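Side-chain contacts in putative serine phosphatase (Pseudomonas aeruginosa, PDB 6K4E), which probably removes phosphate from phosphorylated serine or threonine residues through a magnesium-binding PP2C domain, in a pathway that controls biofilm formation: residues 64-67 with 68-71; 267-270 with 271-274; 250-254 with 255-259; 195-199 with 200-204; 150-153 with 154-157. All coordinates share one frame; numbering follows the deposited sequence.

Contact 1 of 5, residues 64-67 with 68-71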
loop_
_atom_site.group_PDB
_atom_site.type_symbol
_atom_site.label_atom_id
_atom_site.label_comp_id
_atom_site.label_asym_id
_atom_site.label_seq_id
_atom_site.Cartn_x
_atom_site.Cartn_y
_atom_site.Cartn_z
ATOM N N ILE B 64 3.960 -6.767 -8.107
ATOM C CA ILE B 64 3.273 -5.549 -7.675
ATOM C C ILE B 64 4.316 -4.594 -7.071
ATOM O O ILE B 64 4.377 -3.436 -7.472
ATOM C CB ILE B 64 2.065 -5.830 -6.716
ATOM C CG1 ILE B 64 0.934 -6.605 -7.452
ATOM C CG2 ILE B 64 1.514 -4.512 -6.124
ATOM C CD1 ILE B 64 -0.084 -7.303 -6.586
ATOM N N GLN B 65 5.155 -5.086 -6.144
ATOM C CA GLN B 65 6.188 -4.249 -5.512
ATOM C C GLN B 65 7.234 -3.720 -6.531
ATOM O O GLN B 65 7.642 -2.578 -6.421
ATOM C CB GLN B 65 6.838 -4.955 -4.318
ATOM C CG GLN B 65 7.847 -4.080 -3.573
ATOM C CD GLN B 65 8.160 -4.608 -2.208
ATOM O OE1 GLN B 65 8.654 -5.718 -2.052
ATOM N NE2 GLN B 65 7.901 -3.813 -1.189
ATOM N N ARG B 66 7.617 -4.508 -7.532
ATOM C CA ARG B 66 8.565 -4.060 -8.568
ATOM C C ARG B 66 7.981 -2.945 -9.439
ATOM O O ARG B 66 8.691 -2.028 -9.839
ATOM C CB ARG B 66 9.014 -5.242 -9.436
ATOM C CG ARG B 66 10.127 -6.041 -8.766
ATOM C CD ARG B 66 10.691 -7.127 -9.663
ATOM N NE ARG B 66 11.852 -7.759 -9.037
ATOM C CZ ARG B 66 13.107 -7.333 -9.161
ATOM N NH1 ARG B 66 13.388 -6.276 -9.916
ATOM N NH2 ARG B 66 14.093 -7.968 -8.538
ATOM N N ALA B 67 6.667 -3.007 -9.689
ATOM C CA ALA B 67 5.924 -2.013 -10.470
ATOM C C ALA B 67 5.900 -0.608 -9.836
ATOM O O ALA B 67 5.712 0.388 -10.543
ATOM C CB ALA B 67 4.512 -2.503 -10.742
ATOM N N ILE B 68 6.134 -0.520 -8.534
ATOM C CA ILE B 68 6.148 0.780 -7.860
ATOM C C ILE B 68 7.605 1.364 -7.788
ATOM O O ILE B 68 7.786 2.473 -7.298
ATOM C CB ILE B 68 5.405 0.751 -6.478
ATOM C CG1 ILE B 68 6.172 -0.060 -5.406
ATOM C CG2 ILE B 68 3.972 0.284 -6.624
ATOM C CD1 ILE B 68 6.549 0.700 -4.194
ATOM N N LEU B 69 8.613 0.628 -8.325
ATOM C CA LEU B 69 10.020 1.055 -8.322
ATOM C C LEU B 69 10.383 1.871 -9.572
ATOM O O LEU B 69 9.923 1.522 -10.645
ATOM C CB LEU B 69 10.991 -0.123 -8.122
ATOM C CG LEU B 69 10.706 -1.058 -6.918
ATOM C CD1 LEU B 69 11.546 -2.313 -7.004
ATOM C CD2 LEU B 69 10.874 -0.350 -5.579
ATOM N N PRO B 70 11.194 2.965 -9.455
ATOM C CA PRO B 70 11.499 3.809 -10.640
ATOM C C PRO B 70 12.677 3.373 -11.529
ATOM O O PRO B 70 13.318 4.218 -12.140
ATOM C CB PRO B 70 11.754 5.180 -10.008
ATOM C CG PRO B 70 12.404 4.843 -8.698
ATOM C CD PRO B 70 11.754 3.566 -8.220
ATOM N N ASP B 71 12.925 2.063 -11.647
ATOM C CA ASP B 71 13.994 1.442 -12.465
ATOM C C ASP B 71 14.183 1.988 -13.872
ATOM O O ASP B 71 15.303 2.318 -14.256
ATOM C CB ASP B 71 13.725 -0.067 -12.575
ATOM C CG ASP B 71 13.891 -0.754 -11.252
ATOM O OD1 ASP B 71 14.189 -0.057 -10.266
ATOM O OD2 ASP B 71 13.740 -1.995 -11.204
HETATM O O HOH W 1 10.948 -2.524 -11.624
#
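Arg66 O is gripped twice: Leu69 N donates to it at 3.1 Å, and a water donates to it at 2.9 Å. The backbone donor stands well above the carbonyl plane, 60° out of it. The same water gives its other hydrogen to Asp71 OD2, also at 2.9 Å, and so ties the outgoing chain back to the helix. The Arg66 guanidinium hangs near that carboxylate, NH1 lying 4.5 Å from Asp71 OD2, an attraction too long for a salt bridge. Asp71 OD1 has a partner of its own in Tyr97 OH.

One residue earlier, Gln65 O takes a weak bond from Ile68 N, and two aliphatic side chains press against it. With chi1 at 70°, Ile68 CG1 sits between its own N and carbonyl carbon and comes to 3.1 Å from Gln65 O, while Leu69 CG approaches the same oxygen at 3.5 Å. Beyond them, Ile68 meets Met125 of helix 117-138 and Met157 of the second subunit, and Leu69 lies on Trp86 and Phe96. The Leu69 N to Arg66 O bond closes a type I turn over Ala67 and Ile68, and Pro70 at the N-cap of helix 71-77 follows directly, a short turn connecting two helices.

Contact 2 of 5, residues 267-270 with 271-274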
loop_
_atom_site.group_PDB
_atom_site.type_symbol
_atom_site.label_atom_id
_atom_site.label_comp_id
_atom_site.label_asym_id
_atom_site.label_seq_id
_atom_site.Cartn_x
_atom_site.Cartn_y
_atom_site.Cartn_z
ATOM N N GLN B 267 35.309 4.481 -9.692
ATOM C CA GLN B 267 35.045 3.466 -10.723
ATOM C C GLN B 267 33.676 3.620 -11.423
ATOM O O GLN B 267 32.735 4.150 -10.803
ATOM C CB GLN B 267 35.147 2.053 -10.107
ATOM C CG GLN B 267 36.540 1.661 -9.525
ATOM C CD GLN B 267 37.659 1.944 -10.471
ATOM O OE1 GLN B 267 37.887 1.236 -11.460
ATOM N NE2 GLN B 267 38.327 3.036 -10.230
ATOM N N PRO B 268 33.506 3.096 -12.679
ATOM C CA PRO B 268 32.168 3.146 -13.307
ATOM C C PRO B 268 31.150 2.483 -12.380
ATOM O O PRO B 268 31.457 1.453 -11.787
ATOM C CB PRO B 268 32.368 2.353 -14.592
ATOM C CG PRO B 268 33.845 2.546 -14.904
ATOM C CD PRO B 268 34.493 2.440 -13.575
ATOM N N LEU B 269 29.959 3.106 -12.201
ATOM C CA LEU B 269 28.918 2.644 -11.272
ATOM C C LEU B 269 28.421 1.212 -11.567
ATOM O O LEU B 269 28.226 0.469 -10.595
ATOM C CB LEU B 269 27.768 3.652 -11.144
ATOM C CG LEU B 269 28.008 4.746 -10.084
ATOM C CD1 LEU B 269 29.016 5.782 -10.558
ATOM C CD2 LEU B 269 26.739 5.438 -9.702
ATOM N N PRO B 270 28.333 0.730 -12.837
ATOM C CA PRO B 270 27.957 -0.684 -13.052
ATOM C C PRO B 270 29.013 -1.628 -12.458
ATOM O O PRO B 270 28.650 -2.687 -11.962
ATOM C CB PRO B 270 27.915 -0.818 -14.573
ATOM C CG PRO B 270 27.698 0.547 -15.055
ATOM C CD PRO B 270 28.509 1.407 -14.132
ATOM N N GLU B 271 30.300 -1.202 -12.441
ATOM C CA GLU B 271 31.378 -1.984 -11.848
ATOM C C GLU B 271 31.340 -1.945 -10.335
ATOM O O GLU B 271 31.631 -2.967 -9.703
ATOM C CB GLU B 271 32.734 -1.562 -12.402
ATOM C CG GLU B 271 32.850 -1.792 -13.906
ATOM C CD GLU B 271 34.097 -1.185 -14.535
ATOM O OE1 GLU B 271 35.071 -0.908 -13.800
ATOM O OE2 GLU B 271 34.116 -1.021 -15.775
ATOM N N GLN B 272 30.980 -0.764 -9.746
ATOM C CA GLN B 272 30.858 -0.582 -8.301
ATOM C C GLN B 272 29.792 -1.486 -7.750
ATOM O O GLN B 272 30.048 -2.203 -6.800
ATOM C CB GLN B 272 30.538 0.864 -7.945
ATOM C CG GLN B 272 31.638 1.859 -8.282
ATOM C CD GLN B 272 31.320 3.169 -7.592
ATOM O OE1 GLN B 272 30.855 3.185 -6.454
ATOM N NE2 GLN B 272 31.560 4.287 -8.254
ATOM N N ALA B 273 28.599 -1.490 -8.380
ATOM C CA ALA B 273 27.452 -2.333 -8.036
ATOM C C ALA B 273 27.873 -3.775 -7.941
ATOM O O ALA B 273 27.656 -4.375 -6.901
ATOM C CB ALA B 273 26.363 -2.187 -9.081
ATOM N N GLU B 274 28.511 -4.319 -9.002
ATOM C CA GLU B 274 29.016 -5.696 -9.010
ATOM C C GLU B 274 29.991 -5.961 -7.866
ATOM O O GLU B 274 29.842 -6.979 -7.178
ATOM C CB GLU B 274 29.708 -6.030 -10.353
ATOM C CG GLU B 274 29.973 -7.520 -10.585
ATOM C CD GLU B 274 31.314 -8.130 -10.180
ATOM O OE1 GLU B 274 32.224 -7.373 -9.766
ATOM O OE2 GLU B 274 31.456 -9.369 -10.292
HETATM O O HOH W 2 36.293 -1.229 -11.446
#
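The first turn of helix 269-284 is held by a glutamine that reaches back past the helix start: Gln272 NE2 donates to Gln267 O at 2.8 Å, an almost straight bond (176°). With CG beside its backbone N (chi1 -66°) and the chain extended beyond, Gln272 carries its amide back to that oxygen, which lies in the amide plane. Gln272 OE1 is taken up by Tyr234 OH of strand 231-236; bonded through both its nitrogen and its oxygen, the amide is probably fixed in its rotation. Leu269 runs beside it, its CD1 3.7 Å from Gln272 NE2.

Pro268 occupies the N-cap, and its carbonyl does the work expected there, accepting from Gln272 N at 3.1 Å and weakly from Glu271 N. Pro270 falls in the first turn, where a residue without an N-H costs the helix nothing.

On the outer side the extended side chain of Glu271 crosses the Pro268 ring, Glu271 OE1 coming to 3.4 Å from Pro268 CD. A water donates both to Glu271 OE1, at 2.7 Å, and to Gln267 OE1, at 2.9 Å, bridging two acceptors. On the inner side Leu269, Gln272 and Ala273 rest on Phe83 of strand 82-87.

Contact 3 of 5, residues 250-254 with 255-259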
loop_
_atom_site.group_PDB
_atom_site.type_symbol
_atom_site.label_atom_id
_atom_site.label_comp_id
_atom_site.label_asym_id
_atom_site.label_seq_id
_atom_site.Cartn_x
_atom_site.Cartn_y
_atom_site.Cartn_z
ATOM N N PHE B 250 29.876 -10.672 12.931
ATOM C CA PHE B 250 29.594 -9.254 13.152
ATOM C C PHE B 250 28.925 -8.700 11.908
ATOM O O PHE B 250 29.174 -9.198 10.797
ATOM C CB PHE B 250 30.905 -8.459 13.331
ATOM C CG PHE B 250 31.714 -8.696 14.581
ATOM C CD1 PHE B 250 31.096 -9.073 15.776
ATOM C CD2 PHE B 250 33.099 -8.619 14.556
ATOM C CE1 PHE B 250 31.859 -9.373 16.917
ATOM C CE2 PHE B 250 33.855 -8.895 15.700
ATOM C CZ PHE B 250 33.233 -9.296 16.865
ATOM N N GLY B 251 28.164 -7.627 12.083
ATOM C CA GLY B 251 27.548 -6.943 10.946
ATOM C C GLY B 251 28.645 -6.266 10.147
ATOM O O GLY B 251 29.685 -5.906 10.710
ATOM N N PHE B 252 28.469 -6.146 8.826
ATOM C CA PHE B 252 29.449 -5.496 7.954
ATOM C C PHE B 252 29.950 -4.196 8.611
ATOM O O PHE B 252 31.130 -4.097 8.894
ATOM C CB PHE B 252 28.814 -5.246 6.580
ATOM C CG PHE B 252 29.784 -4.902 5.488
ATOM C CD1 PHE B 252 30.554 -5.894 4.878
ATOM C CD2 PHE B 252 29.874 -3.602 5.001
ATOM C CE1 PHE B 252 31.430 -5.574 3.831
ATOM C CE2 PHE B 252 30.742 -3.289 3.940
ATOM C CZ PHE B 252 31.513 -4.274 3.373
ATOM N N GLY B 253 29.026 -3.286 8.946
ATOM C CA GLY B 253 29.305 -2.051 9.670
ATOM C C GLY B 253 29.692 -0.855 8.825
ATOM O O GLY B 253 30.002 -0.986 7.629
ATOM N N SER B 254 29.662 0.336 9.485
ATOM C CA SER B 254 29.976 1.664 8.939
ATOM C C SER B 254 31.418 1.808 8.478
ATOM O O SER B 254 31.637 2.453 7.448
ATOM C CB SER B 254 29.684 2.775 9.956
ATOM O OG SER B 254 28.342 2.834 10.403
ATOM N N ARG B 255 32.404 1.271 9.242
ATOM C CA ARG B 255 33.822 1.380 8.881
ATOM C C ARG B 255 34.154 0.548 7.621
ATOM O O ARG B 255 34.765 1.107 6.702
ATOM C CB ARG B 255 34.776 1.080 10.059
ATOM C CG ARG B 255 34.614 2.096 11.197
ATOM C CD ARG B 255 35.091 1.609 12.567
ATOM N NE ARG B 255 34.470 2.369 13.661
ATOM C CZ ARG B 255 34.969 2.468 14.893
ATOM N NH1 ARG B 255 36.112 1.866 15.205
ATOM N NH2 ARG B 255 34.336 3.178 15.818
ATOM N N ARG B 256 33.710 -0.747 7.540
ATOM C CA ARG B 256 33.950 -1.547 6.320
ATOM C C ARG B 256 33.193 -0.921 5.129
ATOM O O ARG B 256 33.711 -0.943 4.024
ATOM C CB ARG B 256 33.510 -3.018 6.456
ATOM C CG ARG B 256 34.373 -3.878 7.370
ATOM C CD ARG B 256 33.843 -5.311 7.381
ATOM N NE ARG B 256 34.596 -6.165 8.291
ATOM C CZ ARG B 256 34.227 -6.491 9.531
ATOM N NH1 ARG B 256 33.048 -6.100 10.009
ATOM N NH2 ARG B 256 35.017 -7.247 10.288
ATOM N N PHE B 257 32.028 -0.295 5.389
ATOM C CA PHE B 257 31.200 0.335 4.356
ATOM C C PHE B 257 31.869 1.572 3.759
ATOM O O PHE B 257 31.970 1.653 2.529
ATOM C CB PHE B 257 29.791 0.623 4.879
ATOM C CG PHE B 257 28.794 1.092 3.856
ATOM C CD1 PHE B 257 28.254 0.200 2.928
ATOM C CD2 PHE B 257 28.375 2.415 3.828
ATOM C CE1 PHE B 257 27.338 0.633 1.972
ATOM C CE2 PHE B 257 27.455 2.850 2.869
ATOM C CZ PHE B 257 26.918 1.951 1.969
ATOM N N ALA B 258 32.339 2.527 4.626
ATOM C CA ALA B 258 33.041 3.745 4.194
ATOM C C ALA B 258 34.315 3.407 3.386
ATOM O O ALA B 258 34.580 4.059 2.371
ATOM C CB ALA B 258 33.393 4.604 5.390
ATOM N N ASP B 259 35.084 2.392 3.829
ATOM C CA ASP B 259 36.277 1.940 3.122
ATOM C C ASP B 259 35.948 1.376 1.758
ATOM O O ASP B 259 36.626 1.724 0.788
ATOM C CB ASP B 259 37.081 0.925 3.952
ATOM C CG ASP B 259 37.802 1.501 5.154
ATOM O OD1 ASP B 259 37.801 2.754 5.316
ATOM O OD2 ASP B 259 38.348 0.706 5.950
#
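Arg256 CB lies over one face of the Phe252 ring, 3.9 Å from its centroid and 15° off the normal, a CH-pi contact displaced toward the rim. The chain then runs out fully extended along the backbone of the same phenylalanine. CG passes Phe252 O at 3.6 Å, and CD comes closer still, 3.3 Å from that oxygen. At the tip the guanidinium turns its edge to the carbonyl: NH1 donates to Phe252 O at 3.0 Å, the oxygen lying near the guanidinium plane, although the nitrogen itself is tilted 29° from the plane of the carbonyl. One residue thus uses its methylenes on the ring and its charge on the carbonyl of a single partner.

The ring faces Arg256 CB because Phe252 CG stands anti to its backbone N (chi1 -166°), which lays the ring back across the start of the helix. Its CE2 reaches 3.6 Å from Phe257 N and 4.1 Å from Phe257 CB. Tyr283 and Phe240 meet the ring edge-to-face from elsewhere in the chain, so it belongs to an aromatic cluster.

Between the two phenylalanines, Gly253 takes the N-cap with a positive phi, and its carbonyl accepts from Phe257 N at 3.1 Å. Ser254 O continues the pattern, bonded by Ala258 N at 2.9 Å. An apolar contact between the residue just before the N-cap and the fourth residue after it, as between Phe252 and Phe257, is the hydrophobic staple typical of helix N-termini, here at the N-terminus of helix 254-264.

Contact 4 of 5, residues 195-199 with 200-204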
loop_
_atom_site.group_PDB
_atom_site.type_symbol
_atom_site.label_atom_id
_atom_site.label_comp_id
_atom_site.label_asym_id
_atom_site.label_seq_id
_atom_site.Cartn_x
_atom_site.Cartn_y
_atom_site.Cartn_z
ATOM N N TYR B 195 26.137 9.143 1.983
ATOM C CA TYR B 195 27.560 8.960 1.921
ATOM C C TYR B 195 28.002 9.574 0.576
ATOM O O TYR B 195 27.262 9.495 -0.401
ATOM C CB TYR B 195 27.875 7.471 1.943
ATOM C CG TYR B 195 27.947 6.869 3.326
ATOM C CD1 TYR B 195 29.128 6.906 4.062
ATOM C CD2 TYR B 195 26.851 6.205 3.881
ATOM C CE1 TYR B 195 29.208 6.344 5.333
ATOM C CE2 TYR B 195 26.919 5.638 5.155
ATOM C CZ TYR B 195 28.105 5.711 5.877
ATOM O OH TYR B 195 28.231 5.111 7.106
ATOM N N ALA B 196 29.153 10.246 0.549
ATOM C CA ALA B 196 29.719 10.869 -0.662
ATOM C C ALA B 196 31.186 10.576 -0.672
ATOM O O ALA B 196 31.822 10.648 0.379
ATOM C CB ALA B 196 29.515 12.374 -0.644
ATOM N N SER B 197 31.732 10.247 -1.843
ATOM C CA SER B 197 33.142 9.948 -1.970
ATOM C C SER B 197 33.706 10.312 -3.351
ATOM O O SER B 197 33.031 10.155 -4.366
ATOM C CB SER B 197 33.418 8.487 -1.637
ATOM O OG SER B 197 34.820 8.312 -1.593
ATOM N N ASP B 198 34.948 10.799 -3.372
ATOM C CA ASP B 198 35.646 11.114 -4.618
ATOM C C ASP B 198 36.770 10.089 -4.878
ATOM O O ASP B 198 37.555 10.260 -5.813
ATOM C CB ASP B 198 36.172 12.561 -4.599
ATOM C CG ASP B 198 37.243 12.857 -3.547
ATOM O OD1 ASP B 198 37.402 12.045 -2.604
ATOM O OD2 ASP B 198 37.893 13.916 -3.643
ATOM N N GLY B 199 36.816 9.043 -4.042
ATOM C CA GLY B 199 37.820 7.986 -4.076
ATOM C C GLY B 199 38.981 8.256 -3.139
ATOM O O GLY B 199 39.839 7.390 -2.966
ATOM N N GLU B 200 39.027 9.457 -2.536
ATOM C CA GLU B 200 40.056 9.872 -1.587
ATOM C C GLU B 200 39.392 10.105 -0.230
ATOM O O GLU B 200 39.710 9.435 0.752
ATOM C CB GLU B 200 40.746 11.160 -2.084
ATOM C CG GLU B 200 42.261 11.183 -1.909
ATOM C CD GLU B 200 43.142 10.750 -3.078
ATOM O OE1 GLU B 200 42.892 11.184 -4.228
ATOM O OE2 GLU B 200 44.095 9.975 -2.833
ATOM N N GLU B 201 38.434 11.025 -0.203
ATOM C CA GLU B 201 37.670 11.427 0.972
ATOM C C GLU B 201 36.293 10.704 0.995
ATOM O O GLU B 201 35.742 10.443 -0.067
ATOM C CB GLU B 201 37.473 12.949 0.880
ATOM C CG GLU B 201 36.810 13.614 2.069
ATOM C CD GLU B 201 36.561 15.102 1.902
ATOM O OE1 GLU B 201 35.682 15.624 2.624
ATOM O OE2 GLU B 201 37.239 15.748 1.066
ATOM N N VAL B 202 35.779 10.355 2.210
ATOM C CA VAL B 202 34.437 9.787 2.421
ATOM C C VAL B 202 33.745 10.766 3.386
ATOM O O VAL B 202 34.271 11.029 4.465
ATOM C CB VAL B 202 34.382 8.313 2.959
ATOM C CG1 VAL B 202 32.952 7.814 3.090
ATOM C CG2 VAL B 202 35.154 7.373 2.067
ATOM N N GLN B 203 32.615 11.338 2.970
ATOM C CA GLN B 203 31.781 12.225 3.801
ATOM C C GLN B 203 30.508 11.492 4.092
ATOM O O GLN B 203 29.997 10.770 3.235
ATOM C CB GLN B 203 31.386 13.512 3.070
ATOM C CG GLN B 203 32.536 14.368 2.577
ATOM C CD GLN B 203 32.107 15.766 2.206
ATOM O OE1 GLN B 203 32.890 16.714 2.321
ATOM N NE2 GLN B 203 30.872 15.937 1.735
ATOM N N GLU B 204 29.990 11.670 5.294
ATOM C CA GLU B 204 28.719 11.093 5.686
ATOM C C GLU B 204 27.858 12.255 6.199
ATOM O O GLU B 204 28.218 12.902 7.187
ATOM C CB GLU B 204 28.911 10.014 6.770
ATOM C CG GLU B 204 27.630 9.261 7.111
ATOM C CD GLU B 204 27.640 8.360 8.335
ATOM O OE1 GLU B 204 28.720 8.150 8.935
ATOM O OE2 GLU B 204 26.557 7.838 8.679
HETATM O O HOH W 3 26.024 4.492 8.405
#
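Asp198 OD1 accepts two backbone N-H groups across the turn, Glu201 N at 2.8 Å and Glu200 N at 3.1 Å. The first meets the oxygen nearly along its C-O bond; the second comes from above the carboxylate, 50° out of plane. A chi1 of 65° folds the carboxylate over the loop, where the bond to Glu200 N makes an Asx turn. Ser197 OG is used in both directions, donating to Glu201 O at 2.8 Å and accepting from Gly199 N at 3.2 Å, the latter an ST turn. Gly199, with its positive phi, lets the chain reverse.

These side chains close a hairpin whose strands are joined at the hydrogen-bonded pair Ala196 and Gln203. Ala196 N lies 2.9 Å from Gln203 O, and the return bond, Gln203 N to Ala196 O, measures 2.8 Å.

On the face that carries Tyr195 and Glu204, the two side chains run alongside each other. Glu204 CG sits over the Tyr195 ring, 3.9 Å from the centroid, and the carboxylate continues as a stacked plane only 13° from the ring. Val202 CG1 comes instead to the ring edge, 4.0 Å from CD1. Phe257 packs edge-to-face with the tyrosine, and Ser193 OG bonds Glu204 OE2.

Chemically, two N-H donors on one oxygen should favour a charged Asp198 despite the acidic residues beside it. Glu200, in turn, is balanced by a salt bridge to Arg266, so the turn's negative charge is probably partly offset.

Contact 5 of 5, residues 150-153 with 154-157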
loop_
_atom_site.group_PDB
_atom_site.type_symbol
_atom_site.label_atom_id
_atom_site.label_comp_id
_atom_site.label_asym_id
_atom_site.label_seq_id
_atom_site.Cartn_x
_atom_site.Cartn_y
_atom_site.Cartn_z
ATOM N N THR B 150 5.254 13.517 4.070
ATOM C CA THR B 150 5.139 12.055 3.974
ATOM C C THR B 150 4.657 11.500 5.322
ATOM O O THR B 150 3.735 10.682 5.367
ATOM C CB THR B 150 6.448 11.419 3.482
ATOM O OG1 THR B 150 6.736 11.907 2.172
ATOM C CG2 THR B 150 6.391 9.903 3.459
ATOM N N ASP B 151 5.266 11.987 6.408
ATOM C CA ASP B 151 4.919 11.650 7.788
ATOM C C ASP B 151 3.408 11.910 8.011
ATOM O O ASP B 151 2.715 11.002 8.447
ATOM C CB ASP B 151 5.787 12.480 8.761
ATOM C CG ASP B 151 5.723 12.125 10.243
ATOM O OD1 ASP B 151 4.987 11.200 10.602
ATOM O OD2 ASP B 151 6.455 12.758 11.039
ATOM N N GLN B 152 2.908 13.115 7.652
ATOM C CA GLN B 152 1.500 13.503 7.808
ATOM C C GLN B 152 0.537 12.607 7.012
ATOM O O GLN B 152 -0.444 12.116 7.575
ATOM C CB GLN B 152 1.288 14.998 7.491
ATOM C CG GLN B 152 1.907 15.956 8.529
ATOM C CD GLN B 152 1.516 15.667 9.979
ATOM O OE1 GLN B 152 0.332 15.545 10.335
ATOM N NE2 GLN B 152 2.517 15.542 10.850
ATOM N N ALA B 153 0.874 12.350 5.725
ATOM C CA ALA B 153 0.131 11.486 4.815
ATOM C C ALA B 153 0.072 10.078 5.399
ATOM O O ALA B 153 -0.997 9.471 5.371
ATOM C CB ALA B 153 0.788 11.471 3.436
ATOM N N MET B 154 1.192 9.580 5.984
ATOM C CA MET B 154 1.220 8.256 6.622
ATOM C C MET B 154 0.304 8.204 7.851
ATOM O O MET B 154 -0.485 7.272 7.963
ATOM C CB MET B 154 2.637 7.845 6.993
ATOM C CG MET B 154 3.483 7.378 5.793
ATOM S SD MET B 154 2.810 5.947 4.916
ATOM C CE MET B 154 2.737 4.744 6.220
ATOM N N ARG B 155 0.355 9.231 8.725
ATOM C CA ARG B 155 -0.489 9.341 9.940
ATOM C C ARG B 155 -1.972 9.414 9.595
ATOM O O ARG B 155 -2.831 8.987 10.386
ATOM C CB ARG B 155 -0.123 10.581 10.755
ATOM C CG ARG B 155 1.264 10.550 11.318
ATOM C CD ARG B 155 1.554 11.776 12.157
ATOM N NE ARG B 155 2.982 11.891 12.464
ATOM C CZ ARG B 155 3.580 11.297 13.492
ATOM N NH1 ARG B 155 2.884 10.522 14.319
ATOM N NH2 ARG B 155 4.880 11.466 13.698
ATOM N N SER B 156 -2.255 9.995 8.413
ATOM C CA SER B 156 -3.599 10.170 7.861
ATOM C C SER B 156 -4.236 8.841 7.416
ATOM O O SER B 156 -5.443 8.729 7.451
ATOM C CB SER B 156 -3.556 11.159 6.695
ATOM O OG SER B 156 -4.452 10.791 5.659
ATOM N N MET B 157 -3.428 7.872 6.949
ATOM C CA MET B 157 -3.897 6.583 6.439
ATOM C C MET B 157 -3.867 5.467 7.465
ATOM O O MET B 157 -4.692 4.562 7.377
ATOM C CB MET B 157 -3.113 6.187 5.176
ATOM C CG MET B 157 -3.292 7.167 4.052
ATOM S SD MET B 157 -2.467 6.713 2.523
ATOM C CE MET B 157 -0.742 7.039 2.931
#
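The Asp151 carboxylate and the Arg155 guanidinium meet at an inclination, their planes 42° apart, so the two-pronged pairing of NE and NH2 with the carboxylate is skewed rather than flat. The Gln152 amide plane is inclined 27° to the guanidinium, its NE2 4.0 Å from Arg155 NE, two donors that merely pass near each other. The shorter prong is Asp151 OD1 to Arg155 NE, the salt bridge at 2.8 Å; the longer is the weak bond from Arg155 NH2 to Asp151 OD2 at 3.3 Å.

Asp151 points its CG anti to the backbone N (chi1 -171°), which swings the carboxylate along the helix toward the residue one turn later. Arg155 answers with an extended chain, and its CG passes only 3.2 Å from Asp151 O. That carbonyl is already bonded by Arg155 N at 3.0 Å, so backbone and side chain link the same two residues, four apart. Arg155 NH1 has a further, weak partner in Asp214 O.

The turn before is regular, with Met154 N on Thr150 O at 2.8 Å. Farther on, Ala153 O receives weak bonds from both Ser156 N and Met157 N. Thr150, Ala153 and Met154 pack on helix 117-138, through Ile131, Ala134, Ala130 and Met123, whereas farther along the chain Ser156 and Met157 meet Asp132 of the second subunit.

In the fold
Read from the N terminus, the contacts come in the order 1, 5, 4, 3, 2; all are local and lie in series, so none nests within or crosses another. Contact 1 turns helix 49-67 into helix 71-77, and contact 5 follows within helix 143-157; both reach the second subunit. Contact 4 closes the hairpin of strands 194-197 and 202-205 at one border of a five-stranded sheet. Contacts 3 and 2 begin the successive helices 254-264 and 269-284. Contacts 3 and 4 touch, Ala258 packing on Val202, which joins helix to hairpin. Contact 5 stands apart from them, its centre about 33 Å from that of contact 3.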